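Local coordinates for putative DNA protection protein (Streptomyces coelicolor, PDB 4CYB) that binds iron(III) and, as a Dps-family ferritin-like protein, probably oxidises iron, in an assembly of twelve subunits, at residues C25-K30 and A132-Y137; H128-R133 and D144-E149. One frame throughout, in Å; residues are numbered along the deposited sequence.

Contact 1 of 2, residues C25-K30 and A132-Y137; sequences CQRLNK and ARTQEY
Arg-27 and Arg-133 run alongside each other in the same direction where helices 18-48 and 109-136 of the ferritin-like four-helix bundle face each other. What touches is a guanidinium and a methylene: NH1 of Arg-27 stands 3.9 Å from CG of Arg-133, which sits at the edge of the Arg-27 guanidinium and near its plane. The two guanidinium planes are turned 32° apart, and their like charges stay separated, NH1 of Arg-27 being 6.2 Å from NH1 of Arg-133. Acids lie close to both: Asp-129 OD2 takes a salt bridge from Arg-27 NH1, and Glu-136 pairs with Arg-133. Arg-27 NH1 also hydrogen-bonds with Tyr-23 OH, and these two partners probably limit the rotation of its tip. Arg-133 starts toward helix 18-48, but bends at chi2 and chi3 (88°) carry its tip away to Glu-136, one helical turn on. With an alanine in place of Arg-133, Glu-136 would probably be left without this mate and the edge of the Arg-27 guanidinium without its aliphatic neighbour. Next along the helix, Thr-134 directs CG2 toward Arg-27, 4.5 Å from its CG, while its hydroxyl bonds to Ala-130 O of its own helix. The Arg-133 to Glu-136 bond is nearly straight: NE donates to OE1 at 3.0 Å and 172°, meeting that oxygen from above the carboxylate plane.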
ATOM      1  N   CYS J  25      23.962  19.056 -24.545  1.00 22.60           N
ATOM      2  CA  CYS J  25      22.596  19.551 -24.760  1.00 22.33           C
ATOM      3  C   CYS J  25      22.094  19.405 -26.210  1.00 24.54           C
ATOM      4  O   CYS J  25      20.954  19.042 -26.418  1.00 22.35           O
ATOM      5  CB  CYS J  25      22.373  20.982 -24.302  1.00 24.40           C
ATOM      6  SG  CYS J  25      22.497  21.159 -22.499  1.00 26.04           S
ATOM      7  N   GLN J  26      22.973  19.663 -27.210  1.00 23.20           N
ATOM      8  CA  GLN J  26      22.575  19.400 -28.604  1.00 22.84           C
ATOM      9  C   GLN J  26      22.291  17.929 -28.822  1.00 23.39           C
ATOM     10  O   GLN J  26      21.272  17.626 -29.457  1.00 26.41           O
ATOM     11  CB  GLN J  26      23.707  19.796 -29.580  1.00 26.40           C
ATOM     12  CG  GLN J  26      24.000  21.269 -29.574  1.00 34.34           C
ATOM     13  CD  GLN J  26      25.356  21.614 -30.244  1.00 42.69           C
ATOM     14  OE1 GLN J  26      25.723  22.785 -30.313  1.00 46.09           O
ATOM     15  NE2 GLN J  26      26.077  20.600 -30.742  1.00 47.66           N
ATOM     16  N   ARG J  27      23.144  17.012 -28.339  1.00 21.03           N
ATOM     17  CA  ARG J  27      22.882  15.602 -28.557  1.00 22.64           C
ATOM     18  C   ARG J  27      21.591  15.168 -27.799  1.00 24.63           C
ATOM     19  O   ARG J  27      20.765  14.402 -28.339  1.00 23.80           O
ATOM     20  CB  ARG J  27      24.045  14.686 -28.152  1.00 24.29           C
ATOM     21  CG  ARG J  27      25.378  14.975 -28.826  1.00 28.33           C
ATOM     22  CD  ARG J  27      25.311  15.023 -30.346  1.00 26.37           C
ATOM     23  NE  ARG J  27      24.728  13.838 -30.928  1.00 26.10           N
ATOM     24  CZ  ARG J  27      25.402  12.795 -31.420  1.00 28.91           C
ATOM     25  NH1 ARG J  27      26.750  12.743 -31.387  1.00 30.33           N
ATOM     26  NH2 ARG J  27      24.728  11.816 -31.981  1.00 27.52           N
ATOM     27  N   LEU J  28      21.451  15.671 -26.567  1.00 22.26           N
ATOM     28  CA  LEU J  28      20.274  15.256 -25.751  1.00 20.85           C
ATOM     29  C   LEU J  28      19.005  15.747 -26.403  1.00 21.78           C
ATOM     30  O   LEU J  28      17.982  15.013 -26.362  1.00 25.49           O
ATOM     31  CB  LEU J  28      20.390  15.752 -24.297  1.00 20.78           C
ATOM     32  CG  LEU J  28      21.421  14.980 -23.460  1.00 21.12           C
ATOM     33  CD1 LEU J  28      21.771  15.668 -22.146  1.00 22.65           C
ATOM     34  CD2 LEU J  28      21.020  13.517 -23.230  1.00 25.46           C
ATOM     35  N   ASN J  29      19.024  16.967 -26.951  1.00 20.89           N
ATOM     36  CA  ASN J  29      17.823  17.504 -27.557  1.00 22.52           C
ATOM     37  C   ASN J  29      17.382  16.733 -28.784  1.00 22.47           C
ATOM     38  O   ASN J  29      16.208  16.657 -29.072  1.00 21.02           O
ATOM     39  CB  ASN J  29      17.863  19.012 -27.835  1.00 22.99           C
ATOM     40  CG  ASN J  29      17.368  19.830 -26.652  1.00 26.28           C
ATOM     41  OD1 ASN J  29      16.347  19.492 -26.035  1.00 26.28           O
ATOM     42  ND2 ASN J  29      18.060  20.919 -26.354  1.00 22.52           N
ATOM     43  N   LYS J  30      18.326  16.181 -29.533  1.00 22.64           N
ATOM     44  CA  LYS J  30      17.929  15.357 -30.673  1.00 20.54           C
ATOM     45  C   LYS J  30      17.269  14.069 -30.197  1.00 21.25           C
ATOM     46  O   LYS J  30      16.209  13.661 -30.732  1.00 21.55           O
ATOM     47  CB  LYS J  30      19.157  15.060 -31.598  1.00 21.98           C
ATOM     48  CG  LYS J  30      18.816  14.171 -32.810  1.00 25.94           C
ATOM     49  CD  LYS J  30      17.630  14.706 -33.612  1.00 26.25           C
ATOM     50  CE  LYS J  30      17.585  14.042 -34.987  1.00 26.50           C
ATOM     51  NZ  LYS J  30      17.639  12.570 -34.937  1.00 25.01           N
ATOM     52  N   ALA J 132      29.174   7.624 -26.983  1.00 26.29           N
ATOM     53  CA  ALA J 132      30.637   7.660 -27.205  1.00 25.80           C
ATOM     54  C   ALA J 132      31.173   9.104 -27.171  1.00 26.28           C
ATOM     55  O   ALA J 132      32.195   9.378 -26.533  1.00 29.55           O
ATOM     56  CB  ALA J 132      30.984   7.000 -28.529  1.00 26.28           C
ATOM     57  N   ARG J 133      30.520  10.031 -27.871  1.00 26.16           N
ATOM     58  CA  ARG J 133      31.029  11.407 -27.989  1.00 27.38           C
ATOM     59  C   ARG J 133      30.916  12.195 -26.711  1.00 30.90           C
ATOM     60  O   ARG J 133      31.841  12.897 -26.345  1.00 28.61           O
ATOM     61  CB  ARG J 133      30.330  12.182 -29.097  1.00 28.89           C
ATOM     62  CG  ARG J 133      30.407  11.594 -30.487  1.00 36.12           C
ATOM     63  CD  ARG J 133      31.774  11.885 -31.101  1.00 41.27           C
ATOM     64  NE  ARG J 133      32.744  10.839 -30.748  1.00 48.33           N
ATOM     65  CZ  ARG J 133      32.702   9.572 -31.187  1.00 51.82           C
ATOM     66  NH1 ARG J 133      31.733   9.165 -31.994  1.00 57.64           N
ATOM     67  NH2 ARG J 133      33.628   8.697 -30.810  1.00 52.27           N
ATOM     68  N   THR J 134      29.783  12.086 -26.004  1.00 26.57           N
ATOM     69  CA  THR J 134      29.674  12.776 -24.689  1.00 25.90           C
ATOM     70  C   THR J 134      30.672  12.200 -23.688  1.00 26.68           C
ATOM     71  O   THR J 134      31.229  12.934 -22.894  1.00 29.29           O
ATOM     72  CB  THR J 134      28.221  12.747 -24.112  1.00 24.30           C
ATOM     73  OG1 THR J 134      27.817  11.391 -23.946  1.00 26.35           O
ATOM     74  CG2 THR J 134      27.293  13.421 -25.063  1.00 25.01           C
ATOM     75  N   GLN J 135      30.925  10.898 -23.742  1.00 26.89           N
ATOM     76  CA  GLN J 135      31.946  10.322 -22.874  1.00 29.53           C
ATOM     77  C   GLN J 135      33.352  10.907 -23.186  1.00 31.99           C
ATOM     78  O   GLN J 135      34.117  11.262 -22.281  1.00 28.12           O
ATOM     79  CB  GLN J 135      31.977   8.802 -23.007  1.00 27.26           C
ATOM     80  CG  GLN J 135      32.965   8.080 -22.076  1.00 33.36           C
ATOM     81  CD  GLN J 135      32.633   8.354 -20.606  1.00 41.64           C
ATOM     82  OE1 GLN J 135      31.586   7.922 -20.106  1.00 37.52           O
ATOM     83  NE2 GLN J 135      33.481   9.142 -19.933  1.00 41.02           N
ATOM     84  N   GLU J 136      33.681  11.026 -24.468  1.00 34.05           N
ATOM     85  CA  GLU J 136      34.974  11.623 -24.849  1.00 35.97           C
ATOM     86  C   GLU J 136      35.141  13.038 -24.331  1.00 33.06           C
ATOM     87  O   GLU J 136      36.252  13.429 -23.992  1.00 31.87           O
ATOM     88  CB  GLU J 136      35.101  11.715 -26.364  1.00 41.14           C
ATOM     89  CG  GLU J 136      35.577  10.469 -27.033  1.00 43.68           C
ATOM     90  CD  GLU J 136      35.215  10.509 -28.517  1.00 56.22           C
ATOM     91  OE1 GLU J 136      35.165  11.623 -29.109  1.00 47.33           O
ATOM     92  OE2 GLU J 136      34.940   9.420 -29.082  1.00 64.52           O
ATOM     93  N   TYR J 137      34.063  13.829 -24.330  1.00 31.23           N
ATOM     94  CA  TYR J 137      34.108  15.184 -23.781  1.00 31.58           C
ATOM     95  C   TYR J 137      34.106  15.240 -22.257  1.00 31.77           C
ATOM     96  O   TYR J 137      34.180  16.324 -21.721  1.00 34.35           O
ATOM     97  CB  TYR J 137      32.894  15.994 -24.202  1.00 34.60           C
ATOM     98  CG  TYR J 137      32.946  16.887 -25.405  1.00 43.87           C
ATOM     99  CD1 TYR J 137      33.499  18.209 -25.329  1.00 53.25           C
ATOM    100  CD2 TYR J 137      32.358  16.474 -26.613  1.00 46.11           C
ATOM    101  CE1 TYR J 137      33.510  19.069 -26.441  1.00 49.84           C
ATOM    102  CE2 TYR J 137      32.354  17.323 -27.729  1.00 52.12           C
ATOM    103  CZ  TYR J 137      32.933  18.606 -27.642  1.00 53.45           C
ATOM    104  OH  TYR J 137      32.917  19.396 -28.772  1.00 50.77           O
TER

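Contact 2 of 2, residues H128-R133 and D144-E149; sequences HDAAAR and DLLVSE
The carbonyl oxygen of Asp-144 is gripped twice by Ser-148: by its backbone N at 2.8 Å, and by its hydroxyl, with OG donating to Asp-144 O over 2.7 Å from a position 41° out of the carbonyl plane. This double hold sits where helix 140-164 widens into a pi-type turn at 145-149. The same helix offers Leu-146 and Val-147 to helix 109-136 in the ferritin-like bundle; the two short segments run roughly antiparallel, at 141°, with axes 9.1 Å apart. Two alanines receive them. With CG anti to the carbonyl carbon (chi1 -73°), the Leu-146 branch is carried across to helix 109-136, where its CD1 lies 3.8 Å from Ala-131 N and 4.0 Å from Ala-130 CB. Val-147 sends its CG2 branch to Ala-131, the methyl CB lying 3.7 Å from that CG2. Away from the touching residues, Arg-133 NH1 and Asp-129 OD1 form a salt bridge of 3.3 Å, its hydrogen bond weak, with OD1 in the plane of the Arg-133 guanidinium. Polar groups near the packing reach across subunits: His-128 ND1 bonds to Asp-140 of a second subunit, and Asp-144 and Glu-149 each pair with Arg-152 of a third. Between the two segments themselves, all four touching residues are buried and apolar, which implies that close fit of methyls, not polar bonding, holds these helices together here.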
ATOM      1  N   HIS J 128      24.078   5.269 -29.399  1.00 28.14           N
ATOM      2  CA  HIS J 128      25.475   4.730 -29.334  1.00 29.21           C
ATOM      3  C   HIS J 128      26.485   5.821 -29.661  1.00 28.16           C
ATOM      4  O   HIS J 128      27.495   5.986 -28.957  1.00 26.75           O
ATOM      5  CB  HIS J 128      25.644   3.573 -30.319  1.00 30.44           C
ATOM      6  CG  HIS J 128      25.014   2.275 -29.851  1.00 27.45           C
ATOM      7  ND1 HIS J 128      25.499   1.563 -28.808  1.00 30.64           N
ATOM      8  CD2 HIS J 128      23.910   1.589 -30.315  1.00 27.77           C
ATOM      9  CE1 HIS J 128      24.768   0.440 -28.646  1.00 27.82           C
ATOM     10  NE2 HIS J 128      23.798   0.446 -29.572  1.00 29.87           N
ATOM     11  N   ASP J 129      26.197   6.573 -30.728  1.00 28.17           N
ATOM     12  CA  ASP J 129      27.092   7.659 -31.163  1.00 27.66           C
ATOM     13  C   ASP J 129      27.177   8.764 -30.109  1.00 29.13           C
ATOM     14  O   ASP J 129      28.275   9.191 -29.731  1.00 28.85           O
ATOM     15  CB  ASP J 129      26.644   8.232 -32.521  1.00 27.01           C
ATOM     16  CG  ASP J 129      27.527   9.376 -32.975  1.00 35.14           C
ATOM     17  OD1 ASP J 129      28.695   9.075 -33.284  1.00 33.40           O
ATOM     18  OD2 ASP J 129      27.102  10.563 -32.967  1.00 35.99           O
ATOM     19  N   ALA J 130      26.027   9.256 -29.629  1.00 22.63           N
ATOM     20  CA  ALA J 130      26.020  10.323 -28.604  1.00 24.53           C
ATOM     21  C   ALA J 130      26.665   9.857 -27.307  1.00 22.91           C
ATOM     22  O   ALA J 130      27.371  10.631 -26.672  1.00 25.06           O
ATOM     23  CB  ALA J 130      24.601  10.861 -28.333  1.00 23.64           C
ATOM     24  N   ALA J 131      26.446   8.601 -26.914  1.00 23.40           N
ATOM     25  CA  ALA J 131      27.132   8.028 -25.733  1.00 23.17           C
ATOM     26  C   ALA J 131      28.659   8.076 -25.842  1.00 25.84           C
ATOM     27  O   ALA J 131      29.346   8.557 -24.919  1.00 24.80           O
ATOM     28  CB  ALA J 131      26.646   6.606 -25.429  1.00 22.66           C
ATOM     29  N   ALA J 132      29.174   7.624 -26.983  1.00 26.29           N
ATOM     30  CA  ALA J 132      30.637   7.660 -27.205  1.00 25.80           C
ATOM     31  C   ALA J 132      31.173   9.104 -27.171  1.00 26.28           C
ATOM     32  O   ALA J 132      32.195   9.378 -26.533  1.00 29.55           O
ATOM     33  CB  ALA J 132      30.984   7.000 -28.529  1.00 26.28           C
ATOM     34  N   ARG J 133      30.520  10.031 -27.871  1.00 26.16           N
ATOM     35  CA  ARG J 133      31.029  11.407 -27.989  1.00 27.38           C
ATOM     36  C   ARG J 133      30.916  12.195 -26.711  1.00 30.90           C
ATOM     37  O   ARG J 133      31.841  12.897 -26.345  1.00 28.61           O
ATOM     38  CB  ARG J 133      30.330  12.182 -29.097  1.00 28.89           C
ATOM     39  CG  ARG J 133      30.407  11.594 -30.487  1.00 36.12           C
ATOM     40  CD  ARG J 133      31.774  11.885 -31.101  1.00 41.27           C
ATOM     41  NE  ARG J 133      32.744  10.839 -30.748  1.00 48.33           N
ATOM     42  CZ  ARG J 133      32.702   9.572 -31.187  1.00 51.82           C
ATOM     43  NH1 ARG J 133      31.733   9.165 -31.994  1.00 57.64           N
ATOM     44  NH2 ARG J 133      33.628   8.697 -30.810  1.00 52.27           N
ATOM     45  N   ASP J 144      26.026   7.999 -18.935  1.00 21.73           N
ATOM     46  CA  ASP J 144      25.340   6.990 -18.117  1.00 23.69           C
ATOM     47  C   ASP J 144      23.835   7.013 -18.371  1.00 23.56           C
ATOM     48  O   ASP J 144      23.233   5.939 -18.514  1.00 24.12           O
ATOM     49  CB  ASP J 144      25.635   7.203 -16.630  1.00 22.66           C
ATOM     50  CG  ASP J 144      24.919   6.163 -15.752  1.00 27.46           C
ATOM     51  OD1 ASP J 144      25.347   4.983 -15.759  1.00 28.92           O
ATOM     52  OD2 ASP J 144      23.899   6.513 -15.120  1.00 28.90           O
ATOM     53  N   LEU J 145      23.247   8.217 -18.430  1.00 22.08           N
ATOM     54  CA  LEU J 145      21.815   8.385 -18.767  1.00 23.05           C
ATOM     55  C   LEU J 145      21.529   7.783 -20.152  1.00 24.35           C
ATOM     56  O   LEU J 145      20.600   7.024 -20.329  1.00 22.14           O
ATOM     57  CB  LEU J 145      21.407   9.847 -18.693  1.00 24.22           C
ATOM     58  CG  LEU J 145      20.079  10.269 -19.350  1.00 26.74           C
ATOM     59  CD1 LEU J 145      18.975   9.460 -18.730  1.00 28.23           C
ATOM     60  CD2 LEU J 145      19.921  11.764 -19.095  1.00 30.06           C
ATOM     61  N   LEU J 146      22.369   8.072 -21.136  1.00 22.28           N
ATOM     62  CA  LEU J 146      22.080   7.562 -22.464  1.00 20.94           C
ATOM     63  C   LEU J 146      22.189   6.051 -22.589  1.00 21.61           C
ATOM     64  O   LEU J 146      21.413   5.458 -23.305  1.00 23.36           O
ATOM     65  CB  LEU J 146      23.068   8.201 -23.467  1.00 23.35           C
ATOM     66  CG  LEU J 146      22.774   9.678 -23.766  1.00 23.78           C
ATOM     67  CD1 LEU J 146      23.995  10.269 -24.474  1.00 23.78           C
ATOM     68  CD2 LEU J 146      21.521   9.827 -24.653  1.00 24.03           C
ATOM     69  N   VAL J 147      23.145   5.461 -21.901  1.00 20.65           N
ATOM     70  CA  VAL J 147      23.330   4.029 -21.962  1.00 21.66           C
ATOM     71  C   VAL J 147      22.345   3.302 -21.043  1.00 25.04           C
ATOM     72  O   VAL J 147      21.677   2.379 -21.498  1.00 22.71           O
ATOM     73  CB  VAL J 147      24.778   3.594 -21.659  1.00 25.93           C
ATOM     74  CG1 VAL J 147      24.897   2.070 -21.595  1.00 25.66           C
ATOM     75  CG2 VAL J 147      25.732   4.191 -22.727  1.00 28.54           C
ATOM     76  N   SER J 148      22.278   3.684 -19.766  1.00 22.58           N
ATOM     77  CA  SER J 148      21.598   2.792 -18.816  1.00 22.34           C
ATOM     78  C   SER J 148      20.101   2.960 -18.945  1.00 24.04           C
ATOM     79  O   SER J 148      19.322   2.033 -18.641  1.00 23.53           O
ATOM     80  CB  SER J 148      22.021   3.067 -17.352  1.00 25.75           C
ATOM     81  OG  SER J 148      21.550   4.356 -17.033  1.00 28.18           O
ATOM     82  N   GLU J 149      19.683   4.125 -19.391  1.00 22.60           N
ATOM     83  CA  GLU J 149      18.246   4.387 -19.546  1.00 23.95           C
ATOM     84  C   GLU J 149      17.732   4.382 -20.983  1.00 24.20           C
ATOM     85  O   GLU J 149      16.882   3.548 -21.311  1.00 23.99           O
ATOM     86  CB  GLU J 149      17.884   5.683 -18.821  1.00 26.99           C
ATOM     87  CG  GLU J 149      18.324   5.524 -17.366  1.00 34.00           C
ATOM     88  CD  GLU J 149      17.916   6.643 -16.460  1.00 45.19           C
ATOM     89  OE1 GLU J 149      16.747   7.077 -16.544  1.00 52.23           O
ATOM     90  OE2 GLU J 149      18.769   7.075 -15.653  1.00 50.69           O
TER

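Overall arrangement
Both contacts use helix 109-136 and share Ala-132 and Arg-133, their centres about 8 Å apart. In contact 1 the helix meets helix 18-48, in contact 2 helix 140-164, so the two join three helices of the bundle. Asp-129 ties them: its OD2 receives NH1 of Arg-27 in a salt bridge of 2.7 Å. Deeper in, Leu-146 of contact 2 touches both segments of contact 1, with CD2 4.0 Å from CD2 of Leu-28 and CD1 4.0 Å from OG1 of Thr-134. Both contacts are structural packing, away from the iron(III) site seen at Asp-73 and Glu-77.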